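Local coordinates for glycosyl hydrolase family 2, TIM barrel domain protein (Parabacteroides merdae ATCC 43184, PDB 6DXU) that probably hydrolyses beta-D-glucuronides as a glycoside hydrolase family 2 beta-glucuronidase of a human gut bacterium, at residues E668-K679 with L691-E699; E733-L741 with L749-K757. All blocks are in the same frame, centred on the assembly; numbering follows the deposited sequence.

Contact 1 (E668-K679 with L691-E699); sequences ELFVNGVSQGVK and LRWNCVYQE
The indole of Trp693 is sandwiched between Leu669 and Lys679, and the lysine ammonium lies over the ring while it also hydrogen-bonds to a backbone carbonyl of the same strand as the indole. The setting is a beta sandwich. The hairpin of strands 666-671 and 674-680, closed by a type I' turn from Val671 to Val674, belongs to one sheet. Strand 692-696 belongs to the other, and the axes of 674-679 and 692-696 come within 8.5 Å. Leu669 CB sits over the centre of one indole face, 3.7 Å from the centroid of the five-membered ring. Lys679 runs across the opposite face, with CG near the rim and CE further in. Its CG is anti to the carbonyl carbon (chi1 -60°) and the chain bends at chi2, which lays the aliphatic part along the ring. Lys679 NZ then makes a cation-pi contact, 4.4 Å from the five-ring centroid, and donates to Arg692 O at 2.6 Å, in the carbonyl plane. One ammonium thus joins ring and backbone. The indole N-H is used as well: Trp693 NE1 donates to Gly677 O at 3.0 Å, approaching from above the carbonyl plane, with a bent N-H...O angle of 143°. Further along, Val671 CG2 and Leu669 CD2 pack on Cys695. The Gln676 side chain also leans on Cys695, its CG 3.7 Å from Cys695 SG. The amide of Gln676 is held at both ends. Its NE2 donates almost straight to Val674 O, which takes Val671 N from the opposite face of its plane. At the other end a water donates to Gln676 OE1 and accepts from Val696 N, which lies 2.9 Å from the water oxygen.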
# COMPACT_ATOMS: atom_id res chain seq x y z
N GLU D 668 9.03 38.25 65.26
CA GLU D 668 9.67 39.54 65.53
C GLU D 668 10.68 39.83 64.43
O GLU D 668 11.49 38.97 64.08
CB GLU D 668 10.36 39.54 66.90
CG GLU D 668 10.96 40.89 67.28
CD GLU D 668 11.33 40.98 68.75
OE1 GLU D 668 11.61 42.10 69.23
OE2 GLU D 668 11.37 39.91 69.41
N LEU D 669 10.64 41.05 63.90
CA LEU D 669 11.59 41.50 62.90
C LEU D 669 12.64 42.42 63.52
O LEU D 669 12.32 43.29 64.33
CB LEU D 669 10.87 42.25 61.77
CG LEU D 669 11.67 42.54 60.50
CD1 LEU D 669 11.88 41.25 59.70
CD2 LEU D 669 10.94 43.57 59.64
N PHE D 670 13.89 42.25 63.09
CA PHE D 670 15.00 43.09 63.51
C PHE D 670 15.67 43.68 62.28
O PHE D 670 15.95 42.95 61.32
CB PHE D 670 16.04 42.30 64.31
CG PHE D 670 15.50 41.66 65.55
CD1 PHE D 670 15.68 42.28 66.79
CD2 PHE D 670 14.85 40.44 65.50
CE1 PHE D 670 15.19 41.69 67.95
CE2 PHE D 670 14.36 39.85 66.66
CZ PHE D 670 14.53 40.48 67.89
N VAL D 671 15.93 44.98 62.29
CA VAL D 671 16.67 45.64 61.22
C VAL D 671 17.93 46.23 61.83
O VAL D 671 17.84 47.12 62.69
CB VAL D 671 15.83 46.71 60.51
CG1 VAL D 671 16.69 47.48 59.50
CG2 VAL D 671 14.64 46.06 59.81
N ASN D 672 19.09 45.73 61.41
CA ASN D 672 20.38 46.12 61.99
C ASN D 672 20.39 45.93 63.51
O ASN D 672 20.93 46.74 64.26
CB ASN D 672 20.71 47.55 61.59
CG ASN D 672 20.81 47.70 60.09
OD1 ASN D 672 21.39 46.85 59.42
ND2 ASN D 672 20.19 48.74 59.54
N GLY D 673 19.79 44.83 63.96
CA GLY D 673 19.77 44.47 65.37
C GLY D 673 18.72 45.17 66.20
O GLY D 673 18.56 44.82 67.38
N VAL D 674 17.97 46.11 65.62
CA VAL D 674 16.97 46.88 66.34
C VAL D 674 15.61 46.24 66.12
O VAL D 674 15.15 46.10 64.98
CB VAL D 674 16.96 48.35 65.86
CG1 VAL D 674 15.90 49.14 66.62
CG2 VAL D 674 18.34 48.98 66.05
N SER D 675 14.94 45.86 67.21
CA SER D 675 13.63 45.23 67.09
C SER D 675 12.63 46.19 66.46
O SER D 675 12.60 47.38 66.76
CB SER D 675 13.12 44.77 68.45
OG SER D 675 11.76 44.36 68.35
N GLN D 676 11.81 45.65 65.55
CA GLN D 676 10.71 46.39 64.95
C GLN D 676 9.36 45.92 65.47
O GLN D 676 8.33 46.32 64.94
CB GLN D 676 10.75 46.25 63.43
CG GLN D 676 12.10 46.59 62.84
CD GLN D 676 12.44 48.06 63.02
OE1 GLN D 676 11.71 48.94 62.55
NE2 GLN D 676 13.55 48.33 63.69
N GLY D 677 9.35 45.07 66.49
CA GLY D 677 8.12 44.64 67.11
C GLY D 677 7.70 43.24 66.67
O GLY D 677 8.09 42.74 65.60
N VAL D 678 6.90 42.61 67.51
CA VAL D 678 6.34 41.29 67.27
C VAL D 678 5.00 41.45 66.58
O VAL D 678 4.20 42.31 66.94
CB VAL D 678 6.19 40.53 68.61
CG1 VAL D 678 5.58 39.15 68.39
CG2 VAL D 678 7.54 40.43 69.30
N LYS D 679 4.74 40.61 65.57
CA LYS D 679 3.44 40.58 64.91
C LYS D 679 2.90 39.16 64.90
O LYS D 679 3.67 38.19 64.88
CB LYS D 679 3.52 41.13 63.49
CG LYS D 679 3.99 42.58 63.50
CD LYS D 679 3.43 43.39 62.36
CE LYS D 679 3.79 44.86 62.57
NZ LYS D 679 3.54 45.67 61.35
N LEU D 691 2.23 39.49 58.73
CA LEU D 691 3.65 39.55 59.05
C LEU D 691 4.35 40.51 58.08
O LEU D 691 5.13 40.12 57.20
CB LEU D 691 4.26 38.15 59.03
CG LEU D 691 3.54 37.13 59.91
CD1 LEU D 691 4.21 35.77 59.80
CD2 LEU D 691 3.48 37.57 61.40
N ARG D 692 4.00 41.78 58.22
CA ARG D 692 4.62 42.84 57.44
C ARG D 692 5.00 43.99 58.36
O ARG D 692 4.37 44.22 59.39
CB ARG D 692 3.72 43.32 56.32
CG ARG D 692 2.37 43.80 56.78
CD ARG D 692 1.52 44.33 55.63
NE ARG D 692 0.27 44.85 56.15
CZ ARG D 692 -0.76 44.09 56.54
NH1 ARG D 692 -0.69 42.77 56.44
NH2 ARG D 692 -1.86 44.65 57.03
N TRP D 693 6.08 44.69 57.98
CA TRP D 693 6.62 45.82 58.72
C TRP D 693 6.98 46.92 57.73
O TRP D 693 7.14 46.67 56.53
CB TRP D 693 7.87 45.45 59.52
CG TRP D 693 7.67 44.54 60.70
CD1 TRP D 693 7.67 44.90 62.02
CD2 TRP D 693 7.47 43.12 60.68
NE1 TRP D 693 7.47 43.80 62.82
CE2 TRP D 693 7.34 42.69 62.02
CE3 TRP D 693 7.38 42.16 59.65
CZ2 TRP D 693 7.13 41.35 62.37
CZ3 TRP D 693 7.17 40.83 60.00
CH2 TRP D 693 7.05 40.44 61.35
N ASN D 694 7.08 48.15 58.21
CA ASN D 694 7.57 49.26 57.40
C ASN D 694 8.73 49.89 58.16
O ASN D 694 8.53 50.45 59.24
CB ASN D 694 6.46 50.26 57.12
CG ASN D 694 5.42 49.71 56.14
OD1 ASN D 694 4.54 48.94 56.53
ND2 ASN D 694 5.51 50.11 54.89
N CYS D 695 9.94 49.77 57.62
CA CYS D 695 11.16 50.06 58.36
C CYS D 695 12.11 50.94 57.57
O CYS D 695 12.16 50.88 56.34
CB CYS D 695 11.89 48.77 58.74
SG CYS D 695 10.84 47.54 59.45
N VAL D 696 12.89 51.74 58.29
CA VAL D 696 13.89 52.59 57.67
C VAL D 696 15.14 51.77 57.39
O VAL D 696 15.64 51.06 58.27
CB VAL D 696 14.21 53.79 58.58
CG1 VAL D 696 15.36 54.62 58.01
CG2 VAL D 696 12.98 54.66 58.76
N TYR D 697 15.62 51.84 56.15
CA TYR D 697 16.91 51.28 55.77
C TYR D 697 17.98 52.37 55.81
O TYR D 697 17.73 53.50 55.41
CB TYR D 697 16.87 50.72 54.34
CG TYR D 697 16.24 49.36 54.16
CD1 TYR D 697 17.00 48.27 53.72
CD2 TYR D 697 14.88 49.17 54.38
CE1 TYR D 697 16.41 47.02 53.52
CE2 TYR D 697 14.29 47.93 54.18
CZ TYR D 697 15.06 46.86 53.76
OH TYR D 697 14.46 45.64 53.57
N GLN D 698 19.18 52.00 56.25
CA GLN D 698 20.32 52.90 56.17
C GLN D 698 20.91 52.84 54.76
O GLN D 698 21.03 51.76 54.17
CB GLN D 698 21.38 52.50 57.20
CG GLN D 698 20.87 52.61 58.62
CD GLN D 698 20.55 54.04 59.00
OE1 GLN D 698 21.25 54.96 58.61
NE2 GLN D 698 19.41 54.23 59.66
N GLU D 699 21.27 54.01 54.22
CA GLU D 699 21.98 54.03 52.94
C GLU D 699 23.25 53.18 53.07
O GLU D 699 24.07 53.40 53.96
CB GLU D 699 22.31 55.46 52.54
CG GLU D 699 22.76 55.61 51.08
CD GLU D 699 23.08 57.06 50.71
O HOH W 1 12.51 51.62 61.19

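Contact 2 (E733-L741 with L749-K757); sequences EAACQVSLL and LVQVQLIDK
Ser739 and Gln751 form a hydrogen-bonded antiparallel pair, Ser739 N to Gln751 O and Gln751 N to Ser739 O, both 2.9 Å. Gln737 pairs with Gln753 in the same way, and Leu741 N donates to Leu749 O. These bonds zip up a beta hairpin, strands 735-744 and 747-755. The hairpin ends in a classic beta bulge: Ala734 N and Ala735 N both donate to Ile755 O, at 2.8 Å and 3.2 Å, and Ile755 N returns a bond to Ala735 O. A water beside the ladder links the backbone carbonyl of Gln737 to two side chains. It donates to Gln737 O, meets Ser739 OG at 2.7 Å, and accepts a weak bond from Gln751 NE2. On the face of Ala735 and Gln737, Ile755 has CG1 in the hindered position between its backbone N and carbonyl carbon (chi1 60°), which sets it against Ala735 CB. Its CG2 lies near Gln737 OE1, the two side chains crossing at about a right angle. With an alanine in place of Ile755, CG1 and CG2 go, which would probably open a gap beside Ala735 CB and leave the Gln737 amide freer to turn. The other face is apolar. Val738 CG1 meets Val750 CG1 at 3.7 Å, and Val738 and Val752 lie side by side, pointing the same way. This face packs against strands 768-775 and 822-826 of a second sheet, as in a beta sandwich. At its bulge end, Cys736 SG touches Leu754 CD2 at 3.6 Å.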
# COMPACT_ATOMS: atom_id res chain seq x y z
N GLU D 733 20.19 53.95 30.88
CA GLU D 733 21.36 53.09 30.85
C GLU D 733 22.41 53.67 29.91
O GLU D 733 22.09 54.17 28.83
CB GLU D 733 20.98 51.67 30.40
CG GLU D 733 19.94 50.97 31.30
CD GLU D 733 18.52 51.11 30.77
OE1 GLU D 733 18.22 52.16 30.17
OE2 GLU D 733 17.71 50.16 30.91
N ALA D 734 23.67 53.62 30.34
CA ALA D 734 24.76 54.22 29.57
C ALA D 734 25.91 53.25 29.35
O ALA D 734 26.65 53.39 28.37
CB ALA D 734 25.29 55.47 30.28
N ALA D 735 26.10 52.28 30.25
CA ALA D 735 27.25 51.40 30.15
C ALA D 735 26.98 50.12 30.92
O ALA D 735 26.14 50.06 31.82
CB ALA D 735 28.52 52.07 30.68
N CYS D 736 27.75 49.09 30.57
CA CYS D 736 27.77 47.82 31.27
C CYS D 736 29.06 47.72 32.07
O CYS D 736 30.15 47.82 31.50
CB CYS D 736 27.68 46.65 30.29
SG CYS D 736 26.08 46.51 29.52
N GLN D 737 28.93 47.53 33.37
CA GLN D 737 30.07 47.30 34.24
C GLN D 737 30.14 45.81 34.53
O GLN D 737 29.15 45.22 34.99
CB GLN D 737 29.94 48.17 35.49
CG GLN D 737 30.81 47.81 36.67
CD GLN D 737 30.50 48.71 37.87
OE1 GLN D 737 29.96 49.81 37.71
NE2 GLN D 737 30.87 48.26 39.06
N VAL D 738 31.26 45.19 34.20
CA VAL D 738 31.41 43.74 34.21
C VAL D 738 32.51 43.39 35.19
O VAL D 738 33.61 43.96 35.13
CB VAL D 738 31.74 43.19 32.81
CG1 VAL D 738 31.72 41.65 32.81
CG2 VAL D 738 30.77 43.75 31.79
N SER D 739 32.25 42.42 36.05
CA SER D 739 33.22 42.11 37.08
C SER D 739 33.15 40.63 37.41
O SER D 739 32.14 39.96 37.17
CB SER D 739 32.96 42.94 38.34
OG SER D 739 31.70 42.62 38.90
N LEU D 740 34.25 40.12 37.94
CA LEU D 740 34.31 38.77 38.48
C LEU D 740 33.74 38.80 39.89
O LEU D 740 34.33 39.41 40.79
CB LEU D 740 35.74 38.25 38.46
CG LEU D 740 35.92 36.88 39.11
CD1 LEU D 740 35.07 35.84 38.37
CD2 LEU D 740 37.38 36.47 39.15
N LEU D 741 32.59 38.15 40.09
CA LEU D 741 31.92 38.21 41.39
C LEU D 741 32.49 37.18 42.36
O LEU D 741 32.69 37.48 43.54
CB LEU D 741 30.41 38.03 41.21
CG LEU D 741 29.50 38.16 42.43
CD1 LEU D 741 29.69 39.48 43.16
CD2 LEU D 741 28.06 38.00 42.00
N LEU D 749 31.98 33.17 38.32
CA LEU D 749 30.68 33.83 38.26
C LEU D 749 30.88 35.29 37.87
O LEU D 749 31.54 36.04 38.60
CB LEU D 749 29.93 33.71 39.58
CG LEU D 749 28.57 34.42 39.63
CD1 LEU D 749 27.60 33.90 38.56
CD2 LEU D 749 27.97 34.28 41.02
N VAL D 750 30.32 35.68 36.74
CA VAL D 750 30.49 37.02 36.19
C VAL D 750 29.21 37.81 36.41
O VAL D 750 28.10 37.28 36.27
CB VAL D 750 30.85 36.95 34.69
CG1 VAL D 750 30.73 38.33 34.05
CG2 VAL D 750 32.26 36.43 34.52
N GLN D 751 29.37 39.07 36.79
CA GLN D 751 28.25 39.97 37.04
C GLN D 751 28.34 41.16 36.11
O GLN D 751 29.42 41.74 35.91
CB GLN D 751 28.23 40.44 38.50
CG GLN D 751 27.19 41.52 38.80
CD GLN D 751 27.24 42.00 40.25
OE1 GLN D 751 26.48 41.52 41.10
NE2 GLN D 751 28.14 42.93 40.53
N VAL D 752 27.19 41.53 35.54
CA VAL D 752 27.03 42.74 34.74
C VAL D 752 26.11 43.67 35.50
O VAL D 752 25.07 43.23 36.01
CB VAL D 752 26.45 42.42 33.35
CG1 VAL D 752 26.19 43.71 32.57
CG2 VAL D 752 27.38 41.49 32.60
N GLN D 753 26.47 44.95 35.58
CA GLN D 753 25.61 45.96 36.18
C GLN D 753 25.44 47.11 35.19
O GLN D 753 26.42 47.73 34.78
CB GLN D 753 26.18 46.47 37.51
CG GLN D 753 25.36 47.59 38.14
CD GLN D 753 23.98 47.14 38.60
OE1 GLN D 753 23.87 46.26 39.45
NE2 GLN D 753 22.94 47.75 38.05
N LEU D 754 24.20 47.39 34.82
CA LEU D 754 23.91 48.55 33.98
C LEU D 754 23.95 49.81 34.84
O LEU D 754 23.35 49.87 35.91
CB LEU D 754 22.55 48.39 33.31
CG LEU D 754 22.48 47.27 32.28
CD1 LEU D 754 21.04 46.82 32.05
CD2 LEU D 754 23.07 47.76 30.97
N ILE D 755 24.66 50.83 34.35
CA ILE D 755 24.83 52.08 35.08
C ILE D 755 24.51 53.22 34.13
O ILE D 755 24.53 53.07 32.91
CB ILE D 755 26.26 52.23 35.62
CG1 ILE D 755 27.26 52.21 34.46
CG2 ILE D 755 26.56 51.16 36.66
CD1 ILE D 755 28.70 52.43 34.88
N ASP D 756 24.19 54.38 34.71
CA ASP D 756 23.88 55.54 33.88
C ASP D 756 25.17 56.33 33.63
O ASP D 756 26.25 55.93 34.06
CB ASP D 756 22.79 56.39 34.52
CG ASP D 756 23.23 57.10 35.80
OD1 ASP D 756 24.43 57.08 36.16
OD2 ASP D 756 22.34 57.68 36.45
N LYS D 757 25.04 57.47 32.95
CA LYS D 757 26.21 58.27 32.58
C LYS D 757 26.99 58.78 33.79
O LYS D 757 28.17 59.12 33.65
CB LYS D 757 25.78 59.45 31.70
CG LYS D 757 24.93 60.47 32.43
CD LYS D 757 24.24 61.41 31.46
CE LYS D 757 23.44 62.48 32.19
NZ LYS D 757 22.71 63.39 31.26
O HOH W 2 29.80 44.22 37.89

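Contacts 1 and 2 follow one another along the chain and lie in different family regions, DUF4982 and the C-terminal domain 5. Their centres are 31 Å apart and their nearest atoms about 14 Å, so they do not touch. The two differ in kind: contact 1 joins two facing sheets mainly through side chains, some of them reaching backbone carbonyls, while contact 2 pairs neighbouring strands of one sheet through backbone bonds. Contact 2 does not reach a ligand, but the side chain of Glu733 is about 11 Å from a bound bicine. Its OE2 is hydrogen-bonded to Ser765 OG, next in sequence to Lys766, which lines a bicine pocket with Arg523, Asp562 and Gln793.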